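Local atomic coordinates of mandelate racemase/muconate lactonizing protein (Thermobispora bispora, PDB entry 3VC5), a protein that probably catalyses the magnesium-dependent dehydration of D-glucarate to 5-dehydro-4-deoxy-D-glucarate, the first step of D-glucarate degradation. Residues G116-S121 with S336-S341; M288-P293 with R303-L308; S165-Y170 with R237-A242; I345-M350 with T366-Q371. One frame throughout, in Å; residues are numbered along the deposited sequence.

Interaction 1 of 4, residues G116-S121 with S336-S341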
loop_
_atom_site.group_PDB
_atom_site.type_symbol
_atom_site.label_atom_id
_atom_site.label_comp_id
_atom_site.label_asym_id
_atom_site.label_seq_id
_atom_site.Cartn_x
_atom_site.Cartn_y
_atom_site.Cartn_z
ATOM N N GLY A 116 -13.473 -13.512 20.438
ATOM C CA GLY A 116 -12.913 -12.143 20.467
ATOM C C GLY A 116 -11.405 -12.054 20.348
ATOM O O GLY A 116 -10.801 -10.942 20.579
ATOM N N LEU A 117 -10.763 -13.170 19.948
ATOM C CA LEU A 117 -9.303 -13.147 19.995
ATOM C C LEU A 117 -8.652 -12.441 18.804
ATOM O O LEU A 117 -7.412 -12.318 18.749
ATOM C CB LEU A 117 -8.708 -14.543 20.213
ATOM C CG LEU A 117 -9.156 -15.213 21.514
ATOM C CD1 LEU A 117 -8.399 -16.496 21.730
ATOM C CD2 LEU A 117 -8.964 -14.302 22.731
ATOM N N THR A 118 -9.462 -11.998 17.836
ATOM C CA THR A 118 -8.944 -11.095 16.817
ATOM C C THR A 118 -9.653 -9.719 16.854
ATOM O O THR A 118 -9.845 -9.069 15.810
ATOM C CB THR A 118 -9.006 -11.683 15.383
ATOM O OG1 THR A 118 -10.366 -11.977 15.024
ATOM C CG2 THR A 118 -8.159 -12.971 15.277
ATOM N N GLY A 119 -10.032 -9.290 18.052
ATOM C CA GLY A 119 -10.601 -7.953 18.234
ATOM C C GLY A 119 -12.047 -7.839 17.791
ATOM O O GLY A 119 -12.712 -8.841 17.477
ATOM N N SER A 120 -12.535 -6.603 17.767
ATOM C CA SER A 120 -13.934 -6.344 17.467
ATOM C C SER A 120 -14.293 -6.616 16.019
ATOM O O SER A 120 -13.432 -6.664 15.138
ATOM C CB SER A 120 -14.304 -4.891 17.783
ATOM O OG SER A 120 -13.709 -4.473 18.984
ATOM N N SER A 121 -15.579 -6.806 15.797
ATOM C CA SER A 121 -16.149 -6.942 14.465
ATOM C C SER A 121 -16.549 -5.571 13.950
ATOM O O SER A 121 -16.861 -4.656 14.736
ATOM C CB SER A 121 -17.401 -7.828 14.536
ATOM O OG SER A 121 -17.093 -9.094 15.097
ATOM N N SER A 336 4.654 -8.238 12.470
ATOM C CA SER A 336 4.734 -9.677 12.612
ATOM C C SER A 336 3.472 -10.236 11.938
ATOM O O SER A 336 2.829 -9.527 11.149
ATOM C CB SER A 336 4.792 -10.047 14.099
ATOM O OG SER A 336 4.949 -11.440 14.283
ATOM N N MET A 337 3.103 -11.482 12.233
ATOM C CA MET A 337 1.917 -12.044 11.585
ATOM C C MET A 337 1.199 -12.957 12.554
ATOM O O MET A 337 1.810 -13.844 13.133
ATOM C CB MET A 337 2.318 -12.861 10.341
ATOM C CG MET A 337 1.122 -13.301 9.477
ATOM S SD MET A 337 1.565 -14.169 7.950
ATOM C CE MET A 337 2.386 -12.851 7.034
ATOM N N HIS A 338 -0.104 -12.744 12.697
ATOM C CA HIS A 338 -0.989 -13.538 13.535
ATOM C C HIS A 338 -1.475 -14.763 12.748
ATOM O O HIS A 338 -1.700 -14.699 11.512
ATOM C CB HIS A 338 -2.178 -12.659 13.983
ATOM C CG HIS A 338 -3.352 -13.431 14.517
ATOM N ND1 HIS A 338 -4.399 -13.872 13.715
ATOM C CD2 HIS A 338 -3.646 -13.837 15.781
ATOM C CE1 HIS A 338 -5.287 -14.512 14.470
ATOM N NE2 HIS A 338 -4.843 -14.515 15.729
ATOM N N SER A 339 -1.712 -15.842 13.491
ATOM C CA SER A 339 -2.199 -17.095 12.935
ATOM C C SER A 339 -3.509 -17.525 13.642
ATOM O O SER A 339 -3.690 -17.247 14.844
ATOM C CB SER A 339 -1.104 -18.172 13.079
ATOM O OG SER A 339 -1.600 -19.438 12.701
ATOM N N ASN A 340 -4.400 -18.209 12.912
ATOM C CA ASN A 340 -5.428 -19.069 13.519
ATOM C C ASN A 340 -5.216 -20.487 12.948
ATOM O O ASN A 340 -4.573 -20.641 11.876
ATOM C CB ASN A 340 -6.843 -18.632 13.157
ATOM C CG ASN A 340 -7.332 -17.454 13.966
ATOM O OD1 ASN A 340 -7.557 -16.386 13.405
ATOM N ND2 ASN A 340 -7.526 -17.637 15.270
ATOM N N SER A 341 -5.757 -21.510 13.614
ATOM C CA SER A 341 -5.609 -22.892 13.117
ATOM C C SER A 341 -5.890 -22.909 11.630
ATOM O O SER A 341 -6.967 -22.447 11.210
ATOM C CB SER A 341 -6.657 -23.760 13.796
ATOM O OG SER A 341 -6.495 -23.674 15.207
#
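T118 and H338 are brought together by two first torsions: in T118 a chi1 of 60° puts OG1 between the backbone N and the carbonyl carbon, leaving CG2 beside the N and trans to the carbonyl carbon, while in H338 CG stands trans to the backbone N (chi1 164°) and the imidazole reaches across to meet that methyl. T118 CG2 lies 3.4 Å from H338 CE1 and 3.7 Å from H338 NE2, approaching the ring obliquely, and the two side chains cross at about a right angle. No hydrogen bond joins the segments, so the methyl offers only van der Waals contact. The threonine sits in a type I turn from G116 to G119, closed by the bond from G119 N to G116 O of 3.1 Å. This turn belongs to the N-terminal capping domain of the enolase superfamily, and H338 follows strand 334-337 of the (β/α)-barrel, so the contact joins cap to barrel at the probable active site. H338, a predicted proton acceptor, is hydrogen-bonded through ND1 to D311, which fixes the imidazole's rotation, while N287, a magnesium ligand of this protein though no metal is bound in this chain, touches the same side chain.

Interaction 2 of 4, residues M288-P293 with R303-L308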
loop_
_atom_site.group_PDB
_atom_site.type_symbol
_atom_site.label_atom_id
_atom_site.label_comp_id
_atom_site.label_asym_id
_atom_site.label_seq_id
_atom_site.Cartn_x
_atom_site.Cartn_y
_atom_site.Cartn_z
ATOM N N MET A 288 -5.514 -7.520 18.507
ATOM C CA MET A 288 -6.818 -7.332 19.172
ATOM C C MET A 288 -7.300 -5.916 19.157
ATOM O O MET A 288 -8.479 -5.719 18.909
ATOM C CB MET A 288 -6.833 -7.846 20.632
ATOM C CG MET A 288 -6.577 -9.361 20.711
ATOM S SD MET A 288 -6.500 -9.966 22.424
ATOM C CE MET A 288 -8.208 -9.813 22.964
ATOM N N CYS A 289 -6.429 -4.938 19.420
ATOM C CA CYS A 289 -6.912 -3.548 19.492
ATOM C C CYS A 289 -6.674 -2.794 18.179
ATOM O O CYS A 289 -7.132 -1.677 18.018
ATOM C CB CYS A 289 -6.287 -2.810 20.707
ATOM S SG CYS A 289 -4.513 -2.397 20.599
ATOM N N VAL A 290 -5.880 -3.380 17.279
ATOM C CA VAL A 290 -5.717 -2.850 15.911
ATOM C C VAL A 290 -5.890 -4.006 14.944
ATOM O O VAL A 290 -4.964 -4.848 14.817
ATOM C CB VAL A 290 -4.319 -2.218 15.716
ATOM C CG1 VAL A 290 -4.152 -1.655 14.301
ATOM C CG2 VAL A 290 -4.073 -1.119 16.774
ATOM N N VAL A 291 -7.068 -4.091 14.318
ATOM C CA VAL A 291 -7.398 -5.275 13.512
ATOM C C VAL A 291 -8.085 -4.900 12.196
ATOM O O VAL A 291 -8.544 -5.767 11.463
ATOM C CB VAL A 291 -8.235 -6.334 14.307
ATOM C CG1 VAL A 291 -7.426 -6.890 15.501
ATOM C CG2 VAL A 291 -9.522 -5.701 14.796
ATOM N N THR A 292 -8.210 -3.595 11.937
ATOM C CA THR A 292 -8.825 -3.158 10.683
ATOM C C THR A 292 -8.310 -1.728 10.431
ATOM O O THR A 292 -7.834 -1.085 11.362
ATOM C CB THR A 292 -10.381 -3.252 10.778
ATOM O OG1 THR A 292 -10.930 -3.085 9.475
ATOM C CG2 THR A 292 -10.983 -2.184 11.691
ATOM N N PRO A 293 -8.325 -1.245 9.187
ATOM C CA PRO A 293 -7.625 0.029 8.984
ATOM C C PRO A 293 -8.163 1.219 9.774
ATOM O O PRO A 293 -7.382 2.111 10.139
ATOM C CB PRO A 293 -7.753 0.245 7.447
ATOM C CG PRO A 293 -7.749 -1.193 6.903
ATOM C CD PRO A 293 -8.661 -1.896 7.889
ATOM N N ARG A 303 -0.253 5.320 20.492
ATOM C CA ARG A 303 0.872 4.375 20.515
ATOM C C ARG A 303 0.663 3.216 21.505
ATOM O O ARG A 303 1.460 3.001 22.419
ATOM C CB ARG A 303 2.200 5.108 20.746
ATOM C CG ARG A 303 2.547 6.103 19.623
ATOM C CD ARG A 303 3.153 5.370 18.410
ATOM N NE ARG A 303 3.239 6.168 17.176
ATOM C CZ ARG A 303 3.919 5.770 16.098
ATOM N NH1 ARG A 303 4.575 4.610 16.135
ATOM N NH2 ARG A 303 3.962 6.519 14.990
ATOM N N PRO A 304 -0.409 2.437 21.302
ATOM C CA PRO A 304 -0.603 1.223 22.103
ATOM C C PRO A 304 0.411 0.135 21.721
ATOM O O PRO A 304 0.608 -0.815 22.476
ATOM C CB PRO A 304 -2.003 0.765 21.694
ATOM C CG PRO A 304 -2.165 1.271 20.272
ATOM C CD PRO A 304 -1.450 2.605 20.262
ATOM N N ILE A 305 1.013 0.248 20.544
ATOM C CA ILE A 305 1.875 -0.840 20.053
ATOM C C ILE A 305 3.117 -0.330 19.356
ATOM O O ILE A 305 3.134 0.765 18.791
ATOM C CB ILE A 305 1.152 -1.782 19.089
ATOM C CG1 ILE A 305 0.767 -1.010 17.817
ATOM C CG2 ILE A 305 -0.034 -2.480 19.801
ATOM C CD1 ILE A 305 0.065 -1.835 16.730
ATOM N N GLY A 306 4.153 -1.168 19.392
ATOM C CA GLY A 306 5.308 -1.002 18.567
ATOM C C GLY A 306 5.309 -2.033 17.446
ATOM O O GLY A 306 6.078 -1.885 16.486
ATOM N N VAL A 307 4.479 -3.083 17.569
ATOM C CA VAL A 307 4.438 -4.188 16.598
ATOM C C VAL A 307 2.981 -4.548 16.283
ATOM O O VAL A 307 2.193 -4.811 17.202
ATOM C CB VAL A 307 5.145 -5.447 17.141
ATOM C CG1 VAL A 307 5.114 -6.560 16.098
ATOM C CG2 VAL A 307 6.590 -5.130 17.549
ATOM N N LEU A 308 2.621 -4.551 14.999
ATOM C CA LEU A 308 1.302 -5.021 14.557
ATOM C C LEU A 308 1.466 -6.452 14.009
ATOM O O LEU A 308 2.340 -6.681 13.165
ATOM C CB LEU A 308 0.744 -4.145 13.423
ATOM C CG LEU A 308 -0.608 -4.600 12.875
ATOM C CD1 LEU A 308 -1.673 -4.552 13.995
ATOM C CD2 LEU A 308 -1.008 -3.716 11.683
#
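C289 and V290 carry the first segment's side of this contact, which lies in the loop after strand 284-286. At C289 the sulfur is held between the backbone N and the carbonyl carbon (chi1 71°), which directs SG to the ring of P304, 4.2 Å from P304 CB. V290, next along the chain, divides its two methyl groups between two partners. CG2 goes to I305, where it lies 4.2 Å from CD1 at the end of the isoleucine chain, the two side chains meeting at a slant. CG1 goes to L308, 3.8 Å from its CD1, and here the side chains cross at about a right angle. The same L308 CD1 also rests 3.4 Å from V290 O, so this one methyl touches both the backbone and the side chain of the valine.

The two segments flank helix 296-302 in a beta-alpha-beta crossover of the barrel, which joins the parallel strands 284-286 and 307-310; the loop leaving the first strand packs on the chain entering the second. I270 and M273 of helix 270-277 extend the apolar cluster around C289, P304 and I305, and W315 touches both V290 and L308. With sulfur, methyl and ring-methylene groups as partners, one carbonyl oxygen beside a methyl and no hydrogen bond across it, the contact depends on shape and the exclusion of water rather than on directional bonds.

Interaction 3 of 4, residues S165-Y170 with R237-A242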
loop_
_atom_site.group_PDB
_atom_site.type_symbol
_atom_site.label_atom_id
_atom_site.label_comp_id
_atom_site.label_asym_id
_atom_site.label_seq_id
_atom_site.Cartn_x
_atom_site.Cartn_y
_atom_site.Cartn_z
ATOM N N SER A 165 7.657 -18.834 14.171
ATOM C CA SER A 165 7.859 -19.113 15.595
ATOM C C SER A 165 7.252 -20.455 15.995
ATOM O O SER A 165 6.349 -20.994 15.324
ATOM C CB SER A 165 7.225 -17.997 16.447
ATOM O OG SER A 165 5.824 -17.949 16.205
ATOM N N ALA A 166 7.760 -20.993 17.101
ATOM C CA ALA A 166 7.150 -22.114 17.781
ATOM C C ALA A 166 6.003 -21.569 18.629
ATOM O O ALA A 166 6.246 -20.796 19.568
ATOM C CB ALA A 166 8.192 -22.787 18.696
ATOM N N TYR A 167 4.779 -21.978 18.308
ATOM C CA TYR A 167 3.573 -21.451 18.968
ATOM C C TYR A 167 3.222 -22.405 20.114
ATOM O O TYR A 167 2.578 -23.426 19.918
ATOM C CB TYR A 167 2.402 -21.344 17.992
ATOM C CG TYR A 167 1.415 -20.232 18.334
ATOM C CD1 TYR A 167 1.187 -19.833 19.653
ATOM C CD2 TYR A 167 0.680 -19.611 17.317
ATOM C CE1 TYR A 167 0.290 -18.804 19.948
ATOM C CE2 TYR A 167 -0.226 -18.564 17.609
ATOM C CZ TYR A 167 -0.429 -18.184 18.913
ATOM O OH TYR A 167 -1.301 -17.124 19.237
ATOM N N LEU A 168 3.717 -22.088 21.305
ATOM C CA LEU A 168 3.501 -22.938 22.462
ATOM C C LEU A 168 2.199 -22.574 23.176
ATOM O O LEU A 168 1.813 -21.369 23.299
ATOM C CB LEU A 168 4.670 -22.815 23.443
ATOM C CG LEU A 168 6.100 -22.915 22.895
ATOM C CD1 LEU A 168 7.143 -22.830 24.031
ATOM C CD2 LEU A 168 6.291 -24.232 22.100
ATOM N N PHE A 169 1.566 -23.612 23.707
ATOM C CA PHE A 169 0.341 -23.480 24.466
ATOM C C PHE A 169 0.406 -24.349 25.691
ATOM O O PHE A 169 0.877 -25.487 25.618
ATOM C CB PHE A 169 -0.851 -24.015 23.679
ATOM C CG PHE A 169 -1.287 -23.137 22.519
ATOM C CD1 PHE A 169 -0.619 -23.173 21.302
ATOM C CD2 PHE A 169 -2.393 -22.301 22.652
ATOM C CE1 PHE A 169 -1.046 -22.375 20.210
ATOM C CE2 PHE A 169 -2.824 -21.479 21.571
ATOM C CZ PHE A 169 -2.152 -21.511 20.367
ATOM N N TYR A 170 -0.152 -23.858 26.789
ATOM C CA TYR A 170 -0.567 -24.766 27.843
ATOM C C TYR A 170 -1.680 -25.641 27.272
ATOM O O TYR A 170 -2.498 -25.174 26.476
ATOM C CB TYR A 170 -1.058 -23.998 29.064
ATOM C CG TYR A 170 -0.009 -23.150 29.724
ATOM C CD1 TYR A 170 0.944 -23.722 30.579
ATOM C CD2 TYR A 170 0.004 -21.772 29.553
ATOM C CE1 TYR A 170 1.893 -22.944 31.206
ATOM C CE2 TYR A 170 0.946 -20.979 30.194
ATOM C CZ TYR A 170 1.888 -21.574 31.026
ATOM O OH TYR A 170 2.827 -20.793 31.669
ATOM N N ARG A 237 8.240 -14.454 22.992
ATOM C CA ARG A 237 7.057 -13.582 23.062
ATOM C C ARG A 237 6.089 -14.200 24.037
ATOM O O ARG A 237 6.076 -15.404 24.186
ATOM C CB ARG A 237 6.361 -13.520 21.691
ATOM C CG ARG A 237 7.271 -13.134 20.528
ATOM C CD ARG A 237 6.765 -13.793 19.213
ATOM N NE ARG A 237 7.538 -13.319 18.095
ATOM C CZ ARG A 237 7.258 -13.555 16.821
ATOM N NH1 ARG A 237 8.043 -13.013 15.893
ATOM N NH2 ARG A 237 6.221 -14.337 16.475
ATOM N N LEU A 238 5.259 -13.373 24.681
ATOM C CA LEU A 238 4.228 -13.853 25.588
ATOM C C LEU A 238 2.929 -13.169 25.202
ATOM O O LEU A 238 2.922 -11.945 25.007
ATOM C CB LEU A 238 4.582 -13.520 27.043
ATOM C CG LEU A 238 3.547 -13.875 28.132
ATOM C CD1 LEU A 238 3.215 -15.363 28.157
ATOM C CD2 LEU A 238 4.053 -13.418 29.514
ATOM N N ASP A 239 1.841 -13.948 25.103
ATOM C CA ASP A 239 0.578 -13.458 24.537
ATOM C C ASP A 239 -0.628 -13.788 25.439
ATOM O O ASP A 239 -1.264 -14.823 25.266
ATOM C CB ASP A 239 0.385 -14.087 23.143
ATOM C CG ASP A 239 -0.913 -13.677 22.492
ATOM O OD1 ASP A 239 -1.549 -12.677 22.926
ATOM O OD2 ASP A 239 -1.302 -14.370 21.529
ATOM N N PRO A 240 -0.961 -12.896 26.396
ATOM C CA PRO A 240 -2.099 -13.172 27.274
ATOM C C PRO A 240 -3.501 -12.837 26.704
ATOM O O PRO A 240 -4.492 -12.999 27.416
ATOM C CB PRO A 240 -1.812 -12.311 28.523
ATOM C CG PRO A 240 -0.442 -11.773 28.352
ATOM C CD PRO A 240 -0.143 -11.775 26.894
ATOM N N ASN A 241 -3.591 -12.397 25.444
ATOM C CA ASN A 241 -4.878 -12.044 24.841
ATOM C C ASN A 241 -5.754 -11.166 25.752
ATOM O O ASN A 241 -6.950 -11.434 25.928
ATOM C CB ASN A 241 -5.659 -13.282 24.375
ATOM C CG ASN A 241 -5.092 -13.888 23.117
ATOM O OD1 ASN A 241 -4.527 -14.995 23.151
ATOM N ND2 ASN A 241 -5.246 -13.185 21.977
ATOM N N ALA A 242 -5.128 -10.140 26.322
ATOM C CA ALA A 242 -5.818 -9.089 27.084
ATOM C C ALA A 242 -6.350 -9.560 28.446
ATOM O O ALA A 242 -7.280 -8.963 29.003
ATOM C CB ALA A 242 -6.935 -8.461 26.247
#
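Even at their nearest, S165 and R237, the two backbones keep their CA atoms 9.3 Å apart, since strand 208-211 of the (β/α)-barrel lies between strands 161-169 and 236-239, which meet only through side chains. S165 OG lies 3.6 Å from R237 NH2, approaching the guanidinium obliquely; rather than bonding to each other, both groups are held by D365, while E261 makes a further salt bridge to R237. Farther along, Y167 OH stands 3.6 Å from D239 OD2, with ring and carboxylate planes 34° apart. The trans placement of D239 CG from its backbone N (chi1 178°) carries the carboxylate toward the tyrosine. K211, a predicted proton acceptor, bridges the pair, in a salt bridge with D239 OD2 and hydrogen-bonded to Y167 OH, which is also hydrogen-bonded to K209 NZ. D239 is a magnesium ligand of this protein, although no metal is bound in this chain. An asparagine in its place would probably deprive K211 of its charged mate and weaken the metal site. F169 CZ sits over one face of the Y167 ring, offset toward its rim. D239 OD1 closes an Asx turn, accepting from N241 N at 3.3 Å, with the donor lying above the carboxylate plane.

Interaction 4 of 4, residues I345-M350 with T366-Q371. With PO4 (phosphate ion), chain B.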
loop_
_atom_site.group_PDB
_atom_site.type_symbol
_atom_site.label_atom_id
_atom_site.label_comp_id
_atom_site.label_asym_id
_atom_site.label_seq_id
_atom_site.Cartn_x
_atom_site.Cartn_y
_atom_site.Cartn_z
ATOM N N ILE A 345 -3.183 -24.000 2.251
ATOM C CA ILE A 345 -3.506 -22.885 1.349
ATOM C C ILE A 345 -3.175 -21.588 2.085
ATOM O O ILE A 345 -2.450 -20.726 1.566
ATOM C CB ILE A 345 -4.969 -22.928 0.909
ATOM C CG1 ILE A 345 -5.195 -24.165 0.023
ATOM C CG2 ILE A 345 -5.367 -21.589 0.193
ATOM C CD1 ILE A 345 -6.686 -24.554 -0.060
ATOM N N SER A 346 -3.652 -21.484 3.322
ATOM C CA SER A 346 -3.316 -20.324 4.184
ATOM C C SER A 346 -1.800 -20.252 4.396
ATOM O O SER A 346 -1.223 -19.175 4.320
ATOM C CB SER A 346 -4.015 -20.407 5.536
ATOM O OG SER A 346 -5.364 -20.033 5.358
ATOM N N LEU A 347 -1.146 -21.391 4.637
ATOM C CA LEU A 347 0.323 -21.350 4.864
ATOM C C LEU A 347 1.052 -20.841 3.621
ATOM O O LEU A 347 1.978 -20.007 3.735
ATOM C CB LEU A 347 0.903 -22.718 5.246
ATOM C CG LEU A 347 2.391 -22.700 5.658
ATOM C CD1 LEU A 347 2.679 -21.796 6.837
ATOM C CD2 LEU A 347 2.853 -24.119 5.972
ATOM N N ALA A 348 0.612 -21.264 2.428
ATOM C CA ALA A 348 1.260 -20.798 1.181
ATOM C C ALA A 348 1.041 -19.277 1.071
ATOM O O ALA A 348 1.971 -18.523 0.779
ATOM C CB ALA A 348 0.679 -21.488 -0.021
ATOM N N ALA A 349 -0.200 -18.839 1.325
ATOM C CA ALA A 349 -0.518 -17.409 1.198
ATOM C C ALA A 349 0.288 -16.561 2.199
ATOM O O ALA A 349 0.846 -15.523 1.833
ATOM C CB ALA A 349 -1.988 -17.184 1.356
ATOM N N MET A 350 0.348 -17.021 3.449
ATOM C CA MET A 350 1.152 -16.375 4.481
ATOM C C MET A 350 2.586 -16.222 4.054
ATOM O O MET A 350 3.228 -15.184 4.281
ATOM C CB MET A 350 1.060 -17.133 5.821
ATOM C CG MET A 350 -0.354 -17.122 6.420
ATOM S SD MET A 350 -0.631 -18.514 7.567
ATOM C CE MET A 350 0.237 -17.958 9.008
ATOM N N THR A 366 2.501 -19.460 13.337
ATOM C CA THR A 366 1.675 -20.472 12.674
ATOM C C THR A 366 1.235 -21.553 13.665
ATOM O O THR A 366 1.989 -21.900 14.598
ATOM C CB THR A 366 2.400 -21.150 11.481
ATOM O OG1 THR A 366 1.490 -22.075 10.859
ATOM C CG2 THR A 366 3.703 -21.827 11.882
ATOM N N HIS A 367 0.018 -22.070 13.487
ATOM C CA HIS A 367 -0.472 -23.215 14.266
ATOM C C HIS A 367 -0.064 -24.542 13.633
ATOM O O HIS A 367 -0.408 -25.599 14.140
ATOM C CB HIS A 367 -1.990 -23.176 14.379
ATOM C CG HIS A 367 -2.515 -22.109 15.303
ATOM N ND1 HIS A 367 -2.526 -20.762 14.981
ATOM C CD2 HIS A 367 -3.036 -22.198 16.551
ATOM C CE1 HIS A 367 -3.060 -20.078 15.984
ATOM N NE2 HIS A 367 -3.387 -20.929 16.944
ATOM N N THR A 368 0.661 -24.485 12.523
ATOM C CA THR A 368 0.922 -25.702 11.738
ATOM C C THR A 368 1.255 -26.969 12.557
ATOM O O THR A 368 0.645 -27.999 12.337
ATOM C CB THR A 368 1.998 -25.446 10.653
ATOM O OG1 THR A 368 1.487 -24.516 9.675
ATOM C CG2 THR A 368 2.417 -26.754 9.980
ATOM N N PRO A 369 2.191 -26.892 13.528
ATOM C CA PRO A 369 2.560 -28.174 14.203
ATOM C C PRO A 369 1.343 -28.872 14.839
ATOM O O PRO A 369 1.280 -30.106 14.889
ATOM C CB PRO A 369 3.528 -27.715 15.292
ATOM C CG PRO A 369 4.146 -26.425 14.704
ATOM C CD PRO A 369 2.983 -25.746 14.034
ATOM N N TRP A 370 0.386 -28.084 15.341
ATOM C CA TRP A 370 -0.747 -28.605 16.104
ATOM C C TRP A 370 -1.698 -29.388 15.224
ATOM O O TRP A 370 -2.483 -30.214 15.730
ATOM C CB TRP A 370 -1.500 -27.424 16.782
ATOM C CG TRP A 370 -0.555 -26.761 17.781
ATOM C CD1 TRP A 370 -0.075 -25.490 17.736
ATOM C CD2 TRP A 370 0.048 -27.376 18.943
ATOM N NE1 TRP A 370 0.786 -25.263 18.800
ATOM C CE2 TRP A 370 0.886 -26.413 19.541
ATOM C CE3 TRP A 370 -0.020 -28.660 19.512
ATOM C CZ2 TRP A 370 1.617 -26.678 20.712
ATOM C CZ3 TRP A 370 0.709 -28.921 20.664
ATOM C CH2 TRP A 370 1.519 -27.945 21.246
ATOM N N GLN A 371 -1.660 -29.101 13.915
ATOM C CA GLN A 371 -2.534 -29.818 12.989
ATOM C C GLN A 371 -1.921 -31.162 12.579
ATOM O O GLN A 371 -2.554 -31.946 11.884
ATOM C CB GLN A 371 -2.872 -28.944 11.781
ATOM C CG GLN A 371 -4.248 -28.264 11.945
ATOM C CD GLN A 371 -4.392 -27.605 13.315
ATOM O OE1 GLN A 371 -3.823 -26.518 13.552
ATOM N NE2 GLN A 371 -5.124 -28.262 14.232
HETATM P P PO4 B . -5.908 -18.906 19.210
HETATM O O1 PO4 B . -6.222 -19.434 20.556
HETATM O O2 PO4 B . -5.490 -20.114 18.398
HETATM O O3 PO4 B . -7.086 -18.284 18.586
HETATM O O4 PO4 B . -4.842 -17.943 19.341
#
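L347 and T366 have the nearest CA atoms of the two segments, 8.0 Å apart, where helix 344-355 faces a loop whose residues 368-370 coil as a helix would but lack its full bonding. L347 puts CG trans to its backbone N (chi1 -173°), which brings both methyl groups to the threonines. L347 CD2 lies 4.0 Å from T368 OG1, the two side chains crossing at about a right angle, and CD1 lies 4.2 Å from T366 OG1. The two hydroxyls are hydrogen-bonded, T366 OG1 to T368 OG1 at 2.7 Å, and H342 bonds to T366 OG1, so the leucine packs on polar atoms that already have partners. H367 NE2 donates to phosphate O2 at 2.7 Å with a bent angle of 137°, and ND1 is hydrogen-bonded to S339 OG; together the bonds hold the ring's rotation. An alanine at H367 would probably cost the phosphate a donor and leave S339 OG without this partner. The phosphate, probably from the crystallisation liquor, is also held by the predicted proton acceptor K211 and probably marks the barrel's active-site pocket. Y164 of strand 161-169 lies against L347, M350 and T366, while P369 and W370 pack on helix 189-203.

Interactions 2 and 3 both fall inside the long loop closed by interaction 1, with interaction 3 preceding interaction 2, and interaction 4 follows once interaction 1 has closed. Interactions 1, 2 and 3 reach the same barrel sheet; strands 334-337 and 307-310, used by interactions 1 and 2, are neighbours in it. The centres of interactions 1 and 2 are about 11 Å apart and those of 1 and 3 about 12 Å apart, whereas interactions 2 and 4, with centres about 22 Å apart, do not touch. Interaction 1 touches all the others, and interaction 4 meets interaction 3 through Y167 and W370. Together they connect cap, barrel strands and the loop binding phosphate around the probable active site.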